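Local coordinates for hypothetical protein (Staphylococcus aureus subsp. aureus, PDB 1QYI) that is of unknown function but carries a haloacid dehalogenase-like domain, consistent with a hydrolase of that superfamily, at residues F19-L30 against N77-H88. Numbering follows the deposited sequence.
Sequences FDVSALTVYELL and NWDMLFIVFSIH
L29 sets its CD2 methyl over one face of the F85 ring, in a contact that shows how helices can pack through side chains alone: no hydrogen bond passes between 19-30 and 77-88. CG of F85 is anti to the backbone N, which swings the ring across to segment 19-30. There CD2 of L29 sits over the ring's centre, 4.1 Å from the centroid, in a CH-pi contact, with L29 running roughly perpendicular to F85. L30 and F85 point past one another, side by side, bringing L30 CD1 to 3.4 Å from F85 CE1.

One turn back, V26 divides its branches: CG1 meets V84 CG1 and F85 CB, whereas CG2 lies 3.8 Å from L81 CB. The axes of the two short segments approach to 9.1 Å and run in the same general direction, 32° apart, through the helical region inserted between the first and second strands of the HAD-like core in chain order. Helix 49-60 packs against D20 and L24, helix 144-158 against F82 and I83.

L81 holds CG between its backbone N and carbonyl carbon (chi1 65°), and both methyls reach T25, CD1 lying 3.8 Å from T25 CG2. The hydroxyl of T25 is occupied within its own helix, donating to V21 O at 2.9 Å. S22 comes close enough for its OG to lie 3.3 Å from L81 CB. Toward the N-terminal ends, the F19 ring and N77 amide planes are 26° apart, with N77 ND2 3.4 Å from F19 CD1, and the selenomethionine methyl of M80 touches that ring at its edge.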
ATOM      1  N   PHE A  19      -1.724  -2.640   6.098  1.00 25.87           N
ATOM      2  CA  PHE A  19      -1.115  -3.691   6.910  1.00 25.33           C
ATOM      3  C   PHE A  19      -2.212  -4.512   7.607  1.00 26.98           C
ATOM      4  O   PHE A  19      -2.052  -5.718   7.833  1.00 28.84           O
ATOM      5  CB  PHE A  19      -0.162  -3.067   7.937  1.00 23.41           C
ATOM      6  CG  PHE A  19       0.786  -2.051   7.346  1.00 22.96           C
ATOM      7  CD1 PHE A  19       1.496  -2.330   6.177  1.00 22.41           C
ATOM      8  CD2 PHE A  19       0.973  -0.816   7.961  1.00 20.84           C
ATOM      9  CE1 PHE A  19       2.373  -1.398   5.632  1.00 22.34           C
ATOM     10  CE2 PHE A  19       1.849   0.123   7.422  1.00 21.98           C
ATOM     11  CZ  PHE A  19       2.553  -0.168   6.253  1.00 21.71           C
ATOM     12  N   ASP A  20      -3.321  -3.851   7.941  1.00 26.13           N
ATOM     13  CA  ASP A  20      -4.463  -4.508   8.566  1.00 23.56           C
ATOM     14  C   ASP A  20      -5.024  -5.511   7.560  1.00 22.54           C
ATOM     15  O   ASP A  20      -5.060  -6.712   7.817  1.00 24.97           O
ATOM     16  CB  ASP A  20      -5.569  -3.495   8.887  1.00 22.64           C
ATOM     17  CG  ASP A  20      -5.397  -2.825  10.226  1.00 21.61           C
ATOM     18  OD1 ASP A  20      -4.301  -2.909  10.841  1.00 19.83           O
ATOM     19  OD2 ASP A  20      -6.383  -2.189  10.657  1.00 22.64           O
ATOM     20  N   VAL A  21      -5.468  -5.011   6.411  1.00 21.39           N
ATOM     21  CA  VAL A  21      -6.033  -5.893   5.402  1.00 20.89           C
ATOM     22  C   VAL A  21      -5.020  -6.992   5.090  1.00 21.73           C
ATOM     23  O   VAL A  21      -5.387  -8.161   4.977  1.00 19.62           O
ATOM     24  CB  VAL A  21      -6.413  -5.141   4.118  1.00 20.38           C
ATOM     25  CG1 VAL A  21      -6.958  -6.117   3.091  1.00 19.14           C
ATOM     26  CG2 VAL A  21      -7.466  -4.086   4.446  1.00 17.86           C
ATOM     27  N   SER A  22      -3.746  -6.631   4.976  1.00 21.54           N
ATOM     28  CA  SER A  22      -2.729  -7.630   4.704  1.00 21.93           C
ATOM     29  C   SER A  22      -2.811  -8.752   5.758  1.00 22.65           C
ATOM     30  O   SER A  22      -2.766  -9.945   5.413  1.00 21.88           O
ATOM     31  CB  SER A  22      -1.342  -6.989   4.703  1.00 22.37           C
ATOM     32  OG  SER A  22      -0.323  -7.981   4.568  1.00 25.05           O
ATOM     33  N   ALA A  23      -2.950  -8.375   7.032  1.00 21.57           N
ATOM     34  CA  ALA A  23      -3.063  -9.355   8.122  1.00 20.52           C
ATOM     35  C   ALA A  23      -4.337 -10.192   7.985  1.00 19.11           C
ATOM     36  O   ALA A  23      -4.293 -11.416   8.086  1.00 18.35           O
ATOM     37  CB  ALA A  23      -3.052  -8.647   9.479  1.00 20.36           C
ATOM     38  N   LEU A  24      -5.468  -9.525   7.769  1.00 20.22           N
ATOM     39  CA  LEU A  24      -6.747 -10.216   7.601  1.00 20.42           C
ATOM     40  C   LEU A  24      -6.705 -11.184   6.432  1.00 19.42           C
ATOM     41  O   LEU A  24      -7.371 -12.215   6.441  1.00 18.95           O
ATOM     42  CB  LEU A  24      -7.882  -9.223   7.354  1.00 21.32           C
ATOM     43  CG  LEU A  24      -8.457  -8.465   8.541  1.00 23.46           C
ATOM     44  CD1 LEU A  24      -9.788  -7.845   8.119  1.00 23.32           C
ATOM     45  CD2 LEU A  24      -8.678  -9.430   9.702  1.00 24.87           C
ATOM     46  N   THR A  25      -5.927 -10.850   5.414  1.00 20.46           N
ATOM     47  CA  THR A  25      -5.840 -11.722   4.257  1.00 19.17           C
ATOM     48  C   THR A  25      -5.237 -13.056   4.656  1.00 18.59           C
ATOM     49  O   THR A  25      -5.854 -14.107   4.466  1.00 19.04           O
ATOM     50  CB  THR A  25      -5.018 -11.081   3.154  1.00 16.51           C
ATOM     51  OG1 THR A  25      -5.732  -9.941   2.663  1.00 18.44           O
ATOM     52  CG2 THR A  25      -4.797 -12.055   2.017  1.00 14.08           C
ATOM     53  N   VAL A  26      -4.041 -13.008   5.226  1.00 17.24           N
ATOM     54  CA  VAL A  26      -3.353 -14.210   5.671  1.00 16.10           C
ATOM     55  C   VAL A  26      -4.267 -15.020   6.592  1.00 16.57           C
ATOM     56  O   VAL A  26      -4.417 -16.236   6.440  1.00 18.11           O
ATOM     57  CB  VAL A  26      -2.062 -13.827   6.422  1.00 16.51           C
ATOM     58  CG1 VAL A  26      -1.247 -15.067   6.747  1.00 15.65           C
ATOM     59  CG2 VAL A  26      -1.251 -12.862   5.580  1.00 10.45           C
ATOM     60  N   TYR A  27      -4.903 -14.331   7.532  1.00 15.81           N
ATOM     61  CA  TYR A  27      -5.798 -14.988   8.480  1.00 14.52           C
ATOM     62  C   TYR A  27      -7.017 -15.649   7.797  1.00 14.11           C
ATOM     63  O   TYR A  27      -7.382 -16.776   8.120  1.00 13.38           O
ATOM     64  CB  TYR A  27      -6.233 -13.968   9.551  1.00 14.12           C
ATOM     65  CG  TYR A  27      -6.753 -14.567  10.845  1.00 15.84           C
ATOM     66  CD1 TYR A  27      -5.965 -15.432  11.621  1.00 17.51           C
ATOM     67  CD2 TYR A  27      -8.036 -14.265  11.298  1.00 15.98           C
ATOM     68  CE1 TYR A  27      -6.458 -15.982  12.816  1.00 18.17           C
ATOM     69  CE2 TYR A  27      -8.535 -14.800  12.479  1.00 16.58           C
ATOM     70  CZ  TYR A  27      -7.756 -15.656  13.233  1.00 18.78           C
ATOM     71  OH  TYR A  27      -8.298 -16.202  14.376  1.00 17.12           O
ATOM     72  N   GLU A  28      -7.645 -14.967   6.849  1.00 13.82           N
ATOM     73  CA  GLU A  28      -8.792 -15.561   6.176  1.00 15.29           C
ATOM     74  C   GLU A  28      -8.390 -16.760   5.337  1.00 17.48           C
ATOM     75  O   GLU A  28      -9.161 -17.704   5.163  1.00 20.49           O
ATOM     76  CB  GLU A  28      -9.463 -14.562   5.261  1.00 14.71           C
ATOM     77  CG  GLU A  28     -10.832 -15.013   4.808  1.00 13.35           C
ATOM     78  CD  GLU A  28     -11.315 -14.242   3.612  1.00 14.15           C
ATOM     79  OE1 GLU A  28     -10.893 -13.065   3.446  1.00 11.47           O
ATOM     80  OE2 GLU A  28     -12.129 -14.813   2.847  1.00 14.31           O
ATOM     81  N   LEU A  29      -7.187 -16.706   4.789  1.00 18.78           N
ATOM     82  CA  LEU A  29      -6.671 -17.794   3.974  1.00 21.65           C
ATOM     83  C   LEU A  29      -6.277 -18.968   4.874  1.00 24.14           C
ATOM     84  O   LEU A  29      -5.969 -20.064   4.397  1.00 25.66           O
ATOM     85  CB  LEU A  29      -5.448 -17.311   3.190  1.00 18.80           C
ATOM     86  CG  LEU A  29      -5.510 -17.207   1.666  1.00 20.89           C
ATOM     87  CD1 LEU A  29      -6.912 -16.851   1.189  1.00 23.64           C
ATOM     88  CD2 LEU A  29      -4.506 -16.141   1.225  1.00 21.18           C
ATOM     89  N   LEU A  30      -6.316 -18.750   6.183  1.00 25.47           N
ATOM     90  CA  LEU A  30      -5.912 -19.798   7.111  1.00 25.63           C
ATOM     91  C   LEU A  30      -7.034 -20.487   7.873  1.00 25.14           C
ATOM     92  O   LEU A  30      -7.001 -21.706   8.039  1.00 25.64           O
ATOM     93  CB  LEU A  30      -4.902 -19.215   8.095  1.00 23.52           C
ATOM     94  CG  LEU A  30      -3.525 -19.841   8.256  1.00 21.19           C
ATOM     95  CD1 LEU A  30      -2.920 -20.346   6.966  1.00 20.08           C
ATOM     96  CD2 LEU A  30      -2.674 -18.755   8.842  1.00 22.59           C
ATOM     97  N   ASN A  77       2.278  -4.687  -0.133  1.00 29.63           N
ATOM     98  CA  ASN A  77       1.455  -5.477   0.782  1.00 29.26           C
ATOM     99  C   ASN A  77       1.108  -6.836   0.193  1.00 27.98           C
ATOM    100  O   ASN A  77       1.074  -7.828   0.918  1.00 28.61           O
ATOM    101  CB  ASN A  77       0.165  -4.733   1.146  1.00 30.17           C
ATOM    102  CG  ASN A  77       0.425  -3.459   1.921  1.00 31.91           C
ATOM    103  OD1 ASN A  77       0.821  -2.440   1.355  1.00 34.66           O
ATOM    104  ND2 ASN A  77       0.211  -3.513   3.229  1.00 34.24           N
ATOM    105  N   TRP A  78       0.843  -6.877  -1.113  1.00 26.64           N
ATOM    106  CA  TRP A  78       0.517  -8.134  -1.776  1.00 25.01           C
ATOM    107  C   TRP A  78       1.662  -9.119  -1.541  1.00 25.86           C
ATOM    108  O   TRP A  78       1.448 -10.238  -1.064  1.00 26.80           O
ATOM    109  CB  TRP A  78       0.311  -7.926  -3.286  1.00 22.35           C
ATOM    110  CG  TRP A  78      -0.851  -7.022  -3.650  1.00 20.79           C
ATOM    111  CD1 TRP A  78      -2.004  -6.826  -2.925  1.00 18.58           C
ATOM    112  CD2 TRP A  78      -1.008  -6.257  -4.857  1.00 16.87           C
ATOM    113  NE1 TRP A  78      -2.856  -5.997  -3.606  1.00 16.63           N
ATOM    114  CE2 TRP A  78      -2.274  -5.630  -4.795  1.00 15.47           C
ATOM    115  CE3 TRP A  78      -0.202  -6.039  -5.987  1.00 15.94           C
ATOM    116  CZ2 TRP A  78      -2.763  -4.799  -5.825  1.00 14.35           C
ATOM    117  CZ3 TRP A  78      -0.685  -5.212  -7.015  1.00 16.14           C
ATOM    118  CH2 TRP A  78      -1.956  -4.603  -6.923  1.00 11.97           C
ATOM    119  N   ASP A  79       2.885  -8.695  -1.855  1.00 24.96           N
ATOM    120  CA  ASP A  79       4.037  -9.566  -1.666  1.00 25.79           C
ATOM    121  C   ASP A  79       4.208  -9.995  -0.206  1.00 25.19           C
ATOM    122  O   ASP A  79       4.437 -11.175   0.075  1.00 24.07           O
ATOM    123  CB  ASP A  79       5.318  -8.884  -2.156  1.00 26.98           C
ATOM    124  CG  ASP A  79       5.314  -8.636  -3.657  1.00 29.88           C
ATOM    125  OD1 ASP A  79       5.076  -9.590  -4.428  1.00 27.47           O
ATOM    126  OD2 ASP A  79       5.555  -7.478  -4.068  1.00 32.67           O
HETATM  127  N   MSE A  80       4.083  -9.042   0.715  1.00 24.62           N
HETATM  128  CA  MSE A  80       4.238  -9.339   2.135  1.00 27.93           C
HETATM  129  C   MSE A  80       3.273 -10.408   2.659  1.00 26.49           C
HETATM  130  O   MSE A  80       3.697 -11.387   3.272  1.00 24.27           O
HETATM  131  CB  MSE A  80       4.076  -8.067   2.968  1.00 31.97           C
HETATM  132  CG  MSE A  80       5.089  -6.990   2.659  1.00 37.86           C
HETATM  133 SE   MSE A  80       5.033  -5.560   3.947  1.00 46.69          SE
HETATM  134  CE  MSE A  80       3.098  -5.318   4.044  1.00 44.79           C
ATOM    135  N   LEU A  81       1.979 -10.211   2.426  1.00 26.50           N
ATOM    136  CA  LEU A  81       0.984 -11.162   2.883  1.00 26.92           C
ATOM    137  C   LEU A  81       1.194 -12.515   2.205  1.00 26.93           C
ATOM    138  O   LEU A  81       0.926 -13.557   2.796  1.00 27.59           O
ATOM    139  CB  LEU A  81      -0.421 -10.630   2.601  1.00 25.93           C
ATOM    140  CG  LEU A  81      -0.858 -10.447   1.148  1.00 25.76           C
ATOM    141  CD1 LEU A  81      -1.337 -11.780   0.576  1.00 25.40           C
ATOM    142  CD2 LEU A  81      -2.003  -9.429   1.093  1.00 24.25           C
ATOM    143  N   PHE A  82       1.678 -12.503   0.968  1.00 26.39           N
ATOM    144  CA  PHE A  82       1.922 -13.753   0.257  1.00 25.86           C
ATOM    145  C   PHE A  82       3.030 -14.566   0.924  1.00 24.97           C
ATOM    146  O   PHE A  82       2.844 -15.748   1.191  1.00 24.45           O
ATOM    147  CB  PHE A  82       2.310 -13.481  -1.201  1.00 26.58           C
ATOM    148  CG  PHE A  82       2.697 -14.723  -1.974  1.00 25.96           C
ATOM    149  CD1 PHE A  82       1.727 -15.639  -2.383  1.00 24.70           C
ATOM    150  CD2 PHE A  82       4.031 -14.965  -2.308  1.00 25.46           C
ATOM    151  CE1 PHE A  82       2.075 -16.767  -3.118  1.00 24.91           C
ATOM    152  CE2 PHE A  82       4.393 -16.093  -3.045  1.00 25.90           C
ATOM    153  CZ  PHE A  82       3.409 -16.998  -3.453  1.00 24.93           C
ATOM    154  N   ILE A  83       4.182 -13.938   1.173  1.00 24.27           N
ATOM    155  CA  ILE A  83       5.315 -14.625   1.794  1.00 23.61           C
ATOM    156  C   ILE A  83       4.959 -15.156   3.183  1.00 22.82           C
ATOM    157  O   ILE A  83       5.288 -16.291   3.530  1.00 24.21           O
ATOM    158  CB  ILE A  83       6.586 -13.693   1.889  1.00 24.22           C
ATOM    159  CG1 ILE A  83       7.643 -14.111   0.853  1.00 24.76           C
ATOM    160  CG2 ILE A  83       7.260 -13.822   3.249  1.00 23.22           C
ATOM    161  CD1 ILE A  83       7.261 -13.900  -0.600  1.00 22.86           C
ATOM    162  N   VAL A  84       4.277 -14.336   3.969  1.00 21.98           N
ATOM    163  CA  VAL A  84       3.867 -14.722   5.317  1.00 22.56           C
ATOM    164  C   VAL A  84       2.916 -15.923   5.276  1.00 22.63           C
ATOM    165  O   VAL A  84       2.996 -16.821   6.110  1.00 22.88           O
ATOM    166  CB  VAL A  84       3.177 -13.532   6.036  1.00 21.78           C
ATOM    167  CG1 VAL A  84       2.468 -14.007   7.295  1.00 20.77           C
ATOM    168  CG2 VAL A  84       4.225 -12.477   6.383  1.00 18.06           C
ATOM    169  N   PHE A  85       2.022 -15.948   4.295  1.00 21.85           N
ATOM    170  CA  PHE A  85       1.079 -17.042   4.195  1.00 19.66           C
ATOM    171  C   PHE A  85       1.724 -18.310   3.649  1.00 19.50           C
ATOM    172  O   PHE A  85       1.266 -19.421   3.942  1.00 20.24           O
ATOM    173  CB  PHE A  85      -0.098 -16.643   3.315  1.00 17.97           C
ATOM    174  CG  PHE A  85      -1.029 -17.776   3.033  1.00 17.20           C
ATOM    175  CD1 PHE A  85      -1.914 -18.223   4.006  1.00 13.06           C
ATOM    176  CD2 PHE A  85      -0.980 -18.438   1.800  1.00 17.24           C
ATOM    177  CE1 PHE A  85      -2.738 -19.316   3.760  1.00 17.87           C
ATOM    178  CE2 PHE A  85      -1.799 -19.535   1.543  1.00 16.75           C
ATOM    179  CZ  PHE A  85      -2.684 -19.980   2.522  1.00 16.21           C
ATOM    180  N   SER A  86       2.773 -18.155   2.850  1.00 19.26           N
ATOM    181  CA  SER A  86       3.467 -19.317   2.281  1.00 21.50           C
ATOM    182  C   SER A  86       4.247 -20.077   3.360  1.00 22.76           C
ATOM    183  O   SER A  86       4.289 -21.309   3.363  1.00 24.35           O
ATOM    184  CB  SER A  86       4.427 -18.879   1.165  1.00 19.97           C
ATOM    185  OG  SER A  86       3.726 -18.453   0.019  1.00 17.50           O
ATOM    186  N   ILE A  87       4.852 -19.325   4.276  1.00 24.41           N
ATOM    187  CA  ILE A  87       5.633 -19.893   5.368  1.00 24.15           C
ATOM    188  C   ILE A  87       4.760 -20.805   6.222  1.00 24.02           C
ATOM    189  O   ILE A  87       5.204 -21.858   6.683  1.00 23.26           O
ATOM    190  CB  ILE A  87       6.239 -18.765   6.240  1.00 24.78           C
ATOM    191  CG1 ILE A  87       7.161 -17.906   5.381  1.00 23.63           C
ATOM    192  CG2 ILE A  87       7.019 -19.353   7.407  1.00 25.34           C
ATOM    193  CD1 ILE A  87       8.222 -18.725   4.667  1.00 25.65           C
ATOM    194  N   HIS A  88       3.512 -20.400   6.426  1.00 23.88           N
ATOM    195  CA  HIS A  88       2.593 -21.204   7.209  1.00 25.05           C
ATOM    196  C   HIS A  88       2.054 -22.347   6.374  1.00 26.20           C
ATOM    197  O   HIS A  88       1.777 -23.422   6.898  1.00 27.58           O
ATOM    198  CB  HIS A  88       1.432 -20.364   7.727  1.00 25.08           C
ATOM    199  CG  HIS A  88       1.829 -19.371   8.767  1.00 26.75           C
ATOM    200  ND1 HIS A  88       2.708 -19.682   9.791  1.00 26.33           N
ATOM    201  CD2 HIS A  88       1.477 -18.084   8.961  1.00 27.17           C
ATOM    202  CE1 HIS A  88       2.872 -18.630  10.559  1.00 26.72           C
ATOM    203  NE2 HIS A  88       2.138 -17.638  10.082  1.00 28.35           N
TER